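Mll8193 protein (Mesorhizobium loti, PDB 3FH1) is of unknown function but adopts an NTF2-like, SnoaL-type fold whose cone-shaped pocket could bind a small molecule. Local coordinates at residues I95-W100 / G109-R114; Q18-M23 / T86-D91; D28-H33 / T79-E84. All blocks are in the same frame, centred on the assembly; numbering follows the deposited sequence.

Contact 1 (I95-W100 / G109-R114); sequences IRWRYW and GVNLMR
Ile95-Trp97 and Gly109-Asn111 pair as antiparallel strands of a hairpin, with Ile95-Asn111 and Trp97-Gly109 as hydrogen-bonded pairs and Arg96-Val110 as the non-hydrogen-bonded pair between them, where the CA atoms close to 4.3 Å. On one face the indole of Trp97 folds back across the partner strand, its CG held between the backbone N and the carbonyl carbon (chi1 48°). Gly109 CA sits 3.5 Å from the centroid of the six-membered ring of Trp97, almost on the ring normal, a CH-pi contact in which the bare glycine lets the indole lie flat on the backbone. Past the Val110 backbone, two residues on from Gly109, Trp97 NE1 donates to Asn111 OD1 at 2.9 Å. The oxygen lies in the ring plane, but the amide stands nearly perpendicular to the indole (87°), and the N-H meets OD1 from above the carbonyl plane. Farther along this face, Ile95 CD1 packs on Met113 CG at 4.0 Å, next to Met23 of the helix that covers the sheet. On the other face Arg96 CG rests on Val110 CG2 at 3.8 Å, while the guanidinium leads away to Glu84, and Tyr126 of the second subunit packs on both residues. The indole thus satisfies its N-H and helps to orient the Asn111 amide, whose ND2 bonds weakly to an unidentified ligand, consistent with a polar group lining an NTF2-like pocket.

Contact 2 (Q18-M23 / T86-D91); sequences QTAEIM and TFVAGD
Thr19 makes the central contact, its hydroxyl donating to Gly90 O over 2.6 Å between OG1 and O. The bond follows a lone pair in the carbonyl plane and ties the helix to the turn after strand 80-89; OG1 is also hydrogen-bonded to Arg15 O, just ahead of the helix. Its chi1 of -54° sets OG1 beside the backbone N and turns CG2 anti to it, so the two branches divide the work: the hydroxyl faces the turn, whereas CB and CG2 lie against Val88 CG1, with CB to CG1 at 3.7 Å. The Thr19 and Val88 side chains run past each other in opposite directions. Val88 CG2 reaches the next helical residue and meets Ala20 CA at 4.0 Å. A turn later, Met23, a selenomethionine, brings CB to 4.1 Å from Thr86 CG2.

Around this apolar strip lies a polar second shell. One water donates to Thr19 OG1 at 2.7 Å and lies within hydrogen-bonding distance of Gln18 OE1 and Asp91 OD1, bridging helix and turn. The carboxylate of Asp91 has its stronger partner in Arg15, and Ser16 OG bonds to Gly90 N, so the turn is gripped from several points near the start of the helix.

The helix packs on the curved sheet as in NTF2-like alpha+beta cones, roughly antiparallel to the strand, at 148° and 8.2 Å between the axes of the short segments. Ile8 touches Ala20, Met23, Thr86 and Val88, strand 9-11 pairs alongside Val88, and Val115 of strand 106-116 meets Thr19 and Met23.

Contact 3 (D28-H33 / T79-E84); sequences DVFQLH and TRFDLE
Gln31 makes the direct side-chain hydrogen bond between the end of helix 16-31 and strand 80-89. From CB, which leaves the helix beside the strand, the chain turns at CG, placed anti to the carbonyl carbon, and bends again about chi2 (-60°), which brings the amide over to the backbone of Phe81. Gln31 CD comes within 3.7 Å of Phe81 O, and at the tip Gln31 NE2 donates to that oxygen at 2.9 Å along a nearly straight path, 165° at the hydrogen. The acceptor lies in the plane of the amide, yet the donor stands above the carbonyl plane of Phe81, away from its lone pairs. Gln31 OE1, the other amide atom, stays 3.6 Å from Phe81 O and makes no bond to it. Leu83 CG lies 4.0 Å from Gln31 NE2, beside the amide.

One residue earlier, Phe30 sends its ring alongside that of Phe81, both pointing the same way. Phe30 CD1 approaches Phe81 CE1 to 4.1 Å, and the planes are steeply inclined at 75° in an oblique pairing. Phe26 and Trp70 meet Phe30 edge-to-face, while Trp97 does the same to Phe81, so the pair belongs to a larger aromatic cluster. Between the backbones a water donates to Phe30 O and accepts from Phe81 N, both at 2.9 Å.

His33, the C-prime residue of a Schellman motif, takes a positive phi that turns the chain out of the helix. Its ring lies over Phe30 O and brings CE1 to 3.2 Å from Thr79 O, while ND1 bonds to Ala74 O of helix 63-75. Backbone groups at the helix end and strand start are therefore met by an amide and a water at the outer side, and the aromatic pair lies on the inner side, where Phe30 comes near an unidentified ligand.

How the contacts relate
Contacts 2 and 3 pin the two ends of helix 16-31 to the two ends of strand 80-89, their centres about 17 Å apart, and contact 1 continues the same sheet through the neighbouring strand 92-100. Contact 1 touches both: Ile95 CD1 lies 4.0 Å from Met23 SE of contact 2, and Arg98 O is 2.8 Å from Asp82 N of contact 3, a probable backbone hydrogen bond. Contacts 1 and 3 also border the unidentified ligand, about 3 Å from the Asn111 side chain and 4 Å from that of Phe30; the Thr86 side chain of contact 2 is about 7 Å from the ligand. The ligand probably came from the crystallisation liquor, but its position is consistent with an NTF2-like pocket.

Contact 1 (I95-W100 / G109-R114)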
loop_
_atom_site.group_PDB
_atom_site.type_symbol
_atom_site.label_atom_id
_atom_site.label_comp_id
_atom_site.label_asym_id
_atom_site.label_seq_id
_atom_site.Cartn_x
_atom_site.Cartn_y
_atom_site.Cartn_z
ATOM N N ILE A 95 -0.557 -5.366 4.094
ATOM C CA ILE A 95 -1.187 -5.451 5.421
ATOM C C ILE A 95 -1.697 -4.086 5.738
ATOM O O ILE A 95 -0.898 -3.146 5.931
ATOM C CB ILE A 95 -0.211 -5.869 6.553
ATOM C CG1 ILE A 95 0.557 -7.160 6.168
ATOM C CG2 ILE A 95 -0.969 -6.002 7.837
ATOM C CD1 ILE A 95 1.802 -7.413 7.074
ATOM N N ARG A 96 -3.028 -3.945 5.692
ATOM C CA ARG A 96 -3.667 -2.695 6.143
ATOM C C ARG A 96 -3.933 -2.784 7.621
ATOM O O ARG A 96 -4.386 -3.805 8.138
ATOM C CB ARG A 96 -4.958 -2.383 5.373
ATOM C CG ARG A 96 -4.729 -1.835 3.965
ATOM C CD ARG A 96 -6.074 -1.405 3.401
ATOM N NE ARG A 96 -7.056 -2.453 3.112
ATOM C CZ ARG A 96 -8.254 -2.570 3.697
ATOM N NH1 ARG A 96 -8.583 -1.859 4.745
ATOM N NH2 ARG A 96 -9.139 -3.458 3.249
ATOM N N TRP A 97 -3.689 -1.671 8.306
ATOM C CA TRP A 97 -3.781 -1.555 9.746
ATOM C C TRP A 97 -4.222 -0.200 10.238
ATOM O O TRP A 97 -4.233 0.780 9.508
ATOM C CB TRP A 97 -2.425 -1.939 10.392
ATOM C CG TRP A 97 -1.224 -1.302 9.776
ATOM C CD1 TRP A 97 -0.321 -1.936 8.968
ATOM C CD2 TRP A 97 -0.703 0.030 9.976
ATOM N NE1 TRP A 97 0.675 -1.086 8.594
ATOM C CE2 TRP A 97 0.483 0.120 9.207
ATOM C CE3 TRP A 97 -1.118 1.147 10.694
ATOM C CZ2 TRP A 97 1.240 1.294 9.143
ATOM C CZ3 TRP A 97 -0.370 2.298 10.618
ATOM C CH2 TRP A 97 0.791 2.354 9.883
ATOM N N ARG A 98 -4.625 -0.165 11.509
ATOM C CA ARG A 98 -4.861 1.052 12.259
ATOM C C ARG A 98 -3.937 1.002 13.475
ATOM O O ARG A 98 -3.958 0.026 14.246
ATOM C CB ARG A 98 -6.309 1.170 12.706
ATOM C CG ARG A 98 -6.510 2.407 13.561
ATOM C CD ARG A 98 -7.936 2.604 13.988
ATOM N NE ARG A 98 -8.919 2.665 12.911
ATOM C CZ ARG A 98 -9.298 3.808 12.356
ATOM N NH1 ARG A 98 -8.769 4.958 12.755
ATOM N NH2 ARG A 98 -10.225 3.811 11.416
ATOM N N TYR A 99 -3.097 2.021 13.593
ATOM C CA TYR A 99 -2.148 2.143 14.717
ATOM C C TYR A 99 -2.730 3.086 15.755
ATOM O O TYR A 99 -3.138 4.213 15.428
ATOM C CB TYR A 99 -0.821 2.699 14.177
ATOM C CG TYR A 99 0.224 2.955 15.236
ATOM C CD1 TYR A 99 0.716 1.932 15.983
ATOM C CD2 TYR A 99 0.757 4.238 15.436
ATOM C CE1 TYR A 99 1.691 2.135 16.940
ATOM C CE2 TYR A 99 1.736 4.472 16.421
ATOM C CZ TYR A 99 2.212 3.403 17.157
ATOM O OH TYR A 99 3.194 3.569 18.130
ATOM N N TRP A 100 -2.721 2.631 17.013
ATOM C CA TRP A 100 -3.204 3.400 18.146
ATOM C C TRP A 100 -2.014 3.858 18.945
ATOM O O TRP A 100 -1.174 3.060 19.346
ATOM C CB TRP A 100 -4.129 2.570 19.031
ATOM C CG TRP A 100 -5.373 2.165 18.367
ATOM C CD1 TRP A 100 -5.587 1.047 17.599
ATOM C CD2 TRP A 100 -6.620 2.843 18.437
ATOM N NE1 TRP A 100 -6.885 1.016 17.181
ATOM C CE2 TRP A 100 -7.540 2.109 17.674
ATOM C CE3 TRP A 100 -7.042 4.019 19.055
ATOM C CZ2 TRP A 100 -8.871 2.496 17.528
ATOM C CZ3 TRP A 100 -8.355 4.404 18.896
ATOM C CH2 TRP A 100 -9.258 3.629 18.153
ATOM N N GLY A 109 -2.946 2.932 8.100
ATOM C CA GLY A 109 -1.747 2.737 7.267
ATOM C C GLY A 109 -1.718 1.412 6.586
ATOM O O GLY A 109 -2.657 0.601 6.669
ATOM N N VAL A 110 -0.623 1.177 5.884
ATOM C CA VAL A 110 -0.450 -0.036 5.141
ATOM C C VAL A 110 1.039 -0.341 5.041
ATOM O O VAL A 110 1.896 0.578 4.972
ATOM C CB VAL A 110 -1.045 0.078 3.688
ATOM C CG1 VAL A 110 -0.324 1.155 2.857
ATOM C CG2 VAL A 110 -1.112 -1.327 3.020
ATOM N N ASN A 111 1.345 -1.638 5.060
ATOM C CA ASN A 111 2.675 -2.125 4.751
ATOM C C ASN A 111 2.622 -2.934 3.431
ATOM O O ASN A 111 1.719 -3.778 3.222
ATOM C CB ASN A 111 3.194 -3.150 5.766
ATOM C CG ASN A 111 3.623 -2.549 7.063
ATOM O OD1 ASN A 111 3.288 -1.440 7.404
ATOM N ND2 ASN A 111 4.447 -3.306 7.805
ATOM N N LEU A 112 3.571 -2.657 2.531
ATOM C CA LEU A 112 3.821 -3.492 1.372
ATOM C C LEU A 112 5.043 -4.350 1.659
ATOM O O LEU A 112 6.164 -3.861 1.858
ATOM C CB LEU A 112 4.098 -2.685 0.111
ATOM C CG LEU A 112 2.891 -2.314 -0.736
ATOM C CD1 LEU A 112 1.913 -1.425 0.103
ATOM C CD2 LEU A 112 3.345 -1.623 -2.054
HETATM N N MSE A 113 4.820 -5.644 1.602
HETATM C CA MSE A 113 5.822 -6.619 2.056
HETATM C C MSE A 113 6.262 -7.505 0.970
HETATM O O MSE A 113 5.456 -7.912 0.139
HETATM C CB MSE A 113 5.224 -7.501 3.183
HETATM C CG MSE A 113 4.592 -6.748 4.332
HETATM SE SE MSE A 113 5.833 -5.903 5.505
HETATM C CE MSE A 113 6.457 -7.500 6.385
ATOM N N ARG A 114 7.555 -7.847 0.977
ATOM C CA ARG A 114 8.094 -8.739 -0.021
ATOM C C ARG A 114 9.056 -9.743 0.628
ATOM O O ARG A 114 9.863 -9.349 1.500
ATOM C CB ARG A 114 8.775 -7.982 -1.141
ATOM C CG ARG A 114 9.261 -8.903 -2.268
ATOM C CD ARG A 114 9.716 -8.169 -3.511
ATOM N NE ARG A 114 10.798 -7.238 -3.265
ATOM C CZ ARG A 114 12.076 -7.564 -3.277
ATOM N NH1 ARG A 114 12.453 -8.803 -3.535
ATOM N NH2 ARG A 114 12.989 -6.626 -3.040
#

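Contact 2 (Q18-M23 / T86-D91)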
loop_
_atom_site.group_PDB
_atom_site.type_symbol
_atom_site.label_atom_id
_atom_site.label_comp_id
_atom_site.label_asym_id
_atom_site.label_seq_id
_atom_site.Cartn_x
_atom_site.Cartn_y
_atom_site.Cartn_z
ATOM N N GLN A 18 3.066 -19.903 1.844
ATOM C CA GLN A 18 4.273 -19.577 2.621
ATOM C C GLN A 18 4.267 -18.131 3.067
ATOM O O GLN A 18 4.505 -17.783 4.228
ATOM C CB GLN A 18 5.518 -19.902 1.800
ATOM C CG GLN A 18 6.788 -19.274 2.393
ATOM C CD GLN A 18 8.036 -19.812 1.728
ATOM O OE1 GLN A 18 8.617 -19.090 0.886
ATOM N NE2 GLN A 18 8.396 -21.041 2.005
ATOM N N THR A 19 3.993 -17.218 2.129
ATOM C CA THR A 19 3.933 -15.811 2.481
ATOM C C THR A 19 2.874 -15.538 3.543
ATOM O O THR A 19 3.103 -14.746 4.462
ATOM C CB THR A 19 3.733 -14.981 1.205
ATOM O OG1 THR A 19 4.766 -15.332 0.280
ATOM C CG2 THR A 19 3.715 -13.439 1.452
ATOM N N ALA A 20 1.709 -16.183 3.443
ATOM C CA ALA A 20 0.696 -16.054 4.486
ATOM C C ALA A 20 1.232 -16.467 5.867
ATOM O O ALA A 20 0.941 -15.791 6.889
ATOM C CB ALA A 20 -0.599 -16.851 4.148
ATOM N N GLU A 21 1.975 -17.569 5.921
ATOM C CA GLU A 21 2.531 -18.049 7.180
ATOM C C GLU A 21 3.518 -17.037 7.747
ATOM O O GLU A 21 3.566 -16.788 8.963
ATOM C CB GLU A 21 3.237 -19.392 6.982
ATOM C CG GLU A 21 2.411 -20.506 7.242
ATOM C CD GLU A 21 1.976 -20.514 8.698
ATOM O OE1 GLU A 21 2.856 -20.615 9.596
ATOM O OE2 GLU A 21 0.748 -20.364 8.884
ATOM N N ILE A 22 4.327 -16.454 6.874
ATOM C CA ILE A 22 5.291 -15.421 7.301
ATOM C C ILE A 22 4.554 -14.218 7.847
ATOM O O ILE A 22 4.889 -13.709 8.925
ATOM C CB ILE A 22 6.227 -15.051 6.151
ATOM C CG1 ILE A 22 7.125 -16.240 5.780
ATOM C CG2 ILE A 22 7.155 -13.897 6.504
ATOM C CD1 ILE A 22 7.870 -16.031 4.457
HETATM N N MSE A 23 3.512 -13.782 7.136
HETATM C CA MSE A 23 2.738 -12.620 7.605
HETATM C C MSE A 23 1.983 -12.895 8.881
HETATM O O MSE A 23 1.817 -12.007 9.693
HETATM C CB MSE A 23 1.794 -12.071 6.537
HETATM C CG MSE A 23 2.492 -11.627 5.256
HETATM SE SE MSE A 23 3.945 -10.391 5.492
HETATM C CE MSE A 23 5.298 -11.302 4.268
ATOM N N THR A 86 -5.032 -8.482 5.569
ATOM C CA THR A 86 -3.775 -8.984 5.000
ATOM C C THR A 86 -4.133 -9.683 3.709
ATOM O O THR A 86 -4.965 -10.621 3.725
ATOM C CB THR A 86 -3.064 -9.995 5.919
ATOM O OG1 THR A 86 -2.776 -9.382 7.180
ATOM C CG2 THR A 86 -1.802 -10.508 5.287
ATOM N N PHE A 87 -3.555 -9.218 2.617
ATOM C CA PHE A 87 -3.747 -9.772 1.260
ATOM C C PHE A 87 -2.399 -10.288 0.752
ATOM O O PHE A 87 -1.403 -9.554 0.782
ATOM C CB PHE A 87 -4.305 -8.739 0.279
ATOM C CG PHE A 87 -4.318 -9.243 -1.142
ATOM C CD1 PHE A 87 -5.266 -10.153 -1.513
ATOM C CD2 PHE A 87 -3.353 -8.826 -2.061
ATOM C CE1 PHE A 87 -5.284 -10.692 -2.804
ATOM C CE2 PHE A 87 -3.352 -9.319 -3.356
ATOM C CZ PHE A 87 -4.313 -10.254 -3.732
ATOM N N VAL A 88 -2.372 -11.544 0.349
ATOM C CA VAL A 88 -1.140 -12.221 -0.104
ATOM C C VAL A 88 -1.232 -12.677 -1.520
ATOM O O VAL A 88 -2.264 -13.234 -1.909
ATOM C CB VAL A 88 -0.900 -13.457 0.824
ATOM C CG1 VAL A 88 0.222 -14.304 0.321
ATOM C CG2 VAL A 88 -0.671 -12.965 2.269
ATOM N N ALA A 89 -0.151 -12.525 -2.273
ATOM C CA ALA A 89 -0.061 -13.064 -3.614
ATOM C C ALA A 89 1.400 -13.362 -3.914
ATOM O O ALA A 89 2.232 -12.463 -3.968
ATOM C CB ALA A 89 -0.677 -12.092 -4.662
ATOM N N GLY A 90 1.719 -14.642 -4.044
ATOM C CA GLY A 90 3.061 -15.036 -4.381
ATOM C C GLY A 90 3.968 -14.691 -3.236
ATOM O O GLY A 90 3.686 -15.063 -2.098
ATOM N N ASP A 91 5.050 -13.967 -3.527
ATOM C CA ASP A 91 6.055 -13.577 -2.514
ATOM C C ASP A 91 5.749 -12.157 -1.966
ATOM O O ASP A 91 6.558 -11.545 -1.237
ATOM C CB ASP A 91 7.435 -13.566 -3.170
ATOM C CG ASP A 91 7.956 -14.909 -3.464
ATOM O OD1 ASP A 91 7.733 -15.846 -2.648
ATOM O OD2 ASP A 91 8.638 -15.008 -4.517
HETATM O O HOH W 1 7.105 -16.681 -0.087
HETATM O O HOH W 2 10.275 -16.768 -0.656
#

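Contact 3 (D28-H33 / T79-E84)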
loop_
_atom_site.group_PDB
_atom_site.type_symbol
_atom_site.label_atom_id
_atom_site.label_comp_id
_atom_site.label_asym_id
_atom_site.label_seq_id
_atom_site.Cartn_x
_atom_site.Cartn_y
_atom_site.Cartn_z
ATOM N N ASP A 28 1.725 -11.405 14.411
ATOM C CA ASP A 28 1.637 -11.834 15.808
ATOM C C ASP A 28 2.658 -11.123 16.664
ATOM O O ASP A 28 2.401 -10.873 17.825
ATOM C CB ASP A 28 1.870 -13.326 15.975
ATOM C CG ASP A 28 0.669 -14.175 15.618
ATOM O OD1 ASP A 28 -0.445 -13.628 15.452
ATOM O OD2 ASP A 28 0.866 -15.416 15.493
ATOM N N VAL A 29 3.805 -10.739 16.100
ATOM C CA VAL A 29 4.796 -10.009 16.900
ATOM C C VAL A 29 4.145 -8.758 17.500
ATOM O O VAL A 29 4.354 -8.432 18.671
ATOM C CB VAL A 29 6.019 -9.598 16.045
ATOM C CG1 VAL A 29 6.827 -8.433 16.741
ATOM C CG2 VAL A 29 6.883 -10.830 15.718
ATOM N N PHE A 30 3.335 -8.087 16.700
ATOM C CA PHE A 30 2.724 -6.828 17.112
ATOM C C PHE A 30 1.514 -7.049 17.980
ATOM O O PHE A 30 1.303 -6.313 18.934
ATOM C CB PHE A 30 2.453 -5.930 15.890
ATOM C CG PHE A 30 3.689 -5.668 15.144
ATOM C CD1 PHE A 30 4.549 -4.671 15.537
ATOM C CD2 PHE A 30 4.069 -6.501 14.120
ATOM C CE1 PHE A 30 5.760 -4.492 14.885
ATOM C CE2 PHE A 30 5.296 -6.329 13.492
ATOM C CZ PHE A 30 6.114 -5.310 13.878
ATOM N N GLN A 31 0.713 -8.033 17.623
ATOM C CA GLN A 31 -0.504 -8.341 18.395
ATOM C C GLN A 31 -0.182 -8.850 19.787
ATOM O O GLN A 31 -0.884 -8.511 20.746
ATOM C CB GLN A 31 -1.327 -9.372 17.656
ATOM C CG GLN A 31 -1.854 -8.878 16.302
ATOM C CD GLN A 31 -2.753 -7.644 16.433
ATOM O OE1 GLN A 31 -3.789 -7.686 17.109
ATOM N NE2 GLN A 31 -2.351 -6.553 15.823
ATOM N N LEU A 32 0.891 -9.637 19.914
ATOM C CA LEU A 32 1.324 -10.201 21.181
ATOM C C LEU A 32 2.386 -9.358 21.889
ATOM O O LEU A 32 2.807 -9.686 22.984
ATOM C CB LEU A 32 1.872 -11.608 20.948
ATOM C CG LEU A 32 0.879 -12.587 20.308
ATOM C CD1 LEU A 32 1.583 -13.909 20.091
ATOM C CD2 LEU A 32 -0.367 -12.779 21.155
ATOM N N HIS A 33 2.777 -8.248 21.277
ATOM C CA HIS A 33 3.851 -7.381 21.787
ATOM C C HIS A 33 5.085 -8.211 22.156
ATOM O O HIS A 33 5.651 -8.082 23.255
ATOM C CB HIS A 33 3.373 -6.532 22.951
ATOM C CG HIS A 33 2.188 -5.699 22.617
ATOM N ND1 HIS A 33 2.290 -4.502 21.945
ATOM C CD2 HIS A 33 0.867 -5.896 22.848
ATOM C CE1 HIS A 33 1.077 -3.994 21.781
ATOM N NE2 HIS A 33 0.199 -4.822 22.322
ATOM N N THR A 79 0.535 1.461 23.051
ATOM C CA THR A 79 0.326 1.449 21.606
ATOM C C THR A 79 -0.077 0.053 21.163
ATOM O O THR A 79 0.250 -0.944 21.821
ATOM C CB THR A 79 1.580 1.844 20.866
ATOM O OG1 THR A 79 2.567 0.824 21.032
ATOM C CG2 THR A 79 2.120 3.168 21.364
ATOM N N ARG A 80 -0.822 -0.012 20.059
ATOM C CA ARG A 80 -1.275 -1.281 19.502
ATOM C C ARG A 80 -1.646 -1.101 18.030
ATOM O O ARG A 80 -1.678 0.016 17.510
ATOM C CB ARG A 80 -2.494 -1.816 20.269
ATOM C CG ARG A 80 -3.845 -1.184 19.880
ATOM C CD ARG A 80 -4.994 -1.683 20.753
ATOM N NE ARG A 80 -6.274 -1.084 20.371
ATOM C CZ ARG A 80 -6.765 0.063 20.857
ATOM N NH1 ARG A 80 -6.095 0.773 21.761
ATOM N NH2 ARG A 80 -7.941 0.510 20.425
ATOM N N PHE A 81 -1.904 -2.218 17.375
ATOM C CA PHE A 81 -2.401 -2.218 16.004
ATOM C C PHE A 81 -3.666 -3.046 15.892
ATOM O O PHE A 81 -3.756 -4.122 16.490
ATOM C CB PHE A 81 -1.399 -2.846 15.016
ATOM C CG PHE A 81 -0.141 -2.050 14.795
ATOM C CD1 PHE A 81 0.948 -2.173 15.642
ATOM C CD2 PHE A 81 -0.012 -1.227 13.702
ATOM C CE1 PHE A 81 2.128 -1.423 15.407
ATOM C CE2 PHE A 81 1.149 -0.503 13.480
ATOM C CZ PHE A 81 2.226 -0.630 14.357
ATOM N N ASP A 82 -4.636 -2.549 15.115
ATOM C CA ASP A 82 -5.729 -3.361 14.633
ATOM C C ASP A 82 -5.408 -3.705 13.186
ATOM O O ASP A 82 -5.002 -2.857 12.398
ATOM C CB ASP A 82 -7.042 -2.613 14.635
ATOM C CG ASP A 82 -7.510 -2.213 16.006
ATOM O OD1 ASP A 82 -7.207 -2.936 16.966
ATOM O OD2 ASP A 82 -8.185 -1.176 16.109
ATOM N N LEU A 83 -5.562 -4.969 12.845
ATOM C CA LEU A 83 -5.382 -5.439 11.482
ATOM C C LEU A 83 -6.687 -5.260 10.724
ATOM O O LEU A 83 -7.747 -5.779 11.124
ATOM C CB LEU A 83 -5.009 -6.908 11.463
ATOM C CG LEU A 83 -3.641 -7.189 12.092
ATOM C CD1 LEU A 83 -3.412 -8.677 12.283
ATOM C CD2 LEU A 83 -2.530 -6.592 11.193
ATOM N N GLU A 84 -6.602 -4.563 9.601
ATOM C CA GLU A 84 -7.744 -4.377 8.726
ATOM C C GLU A 84 -7.831 -5.500 7.694
ATOM O O GLU A 84 -8.900 -6.094 7.500
ATOM C CB GLU A 84 -7.731 -3.014 8.038
ATOM C CG GLU A 84 -7.895 -1.871 8.983
ATOM C CD GLU A 84 -7.876 -0.509 8.262
ATOM O OE1 GLU A 84 -7.521 -0.470 7.059
ATOM O OE2 GLU A 84 -8.211 0.497 8.905
HETATM O O HOH W 3 -1.082 -4.609 18.691
#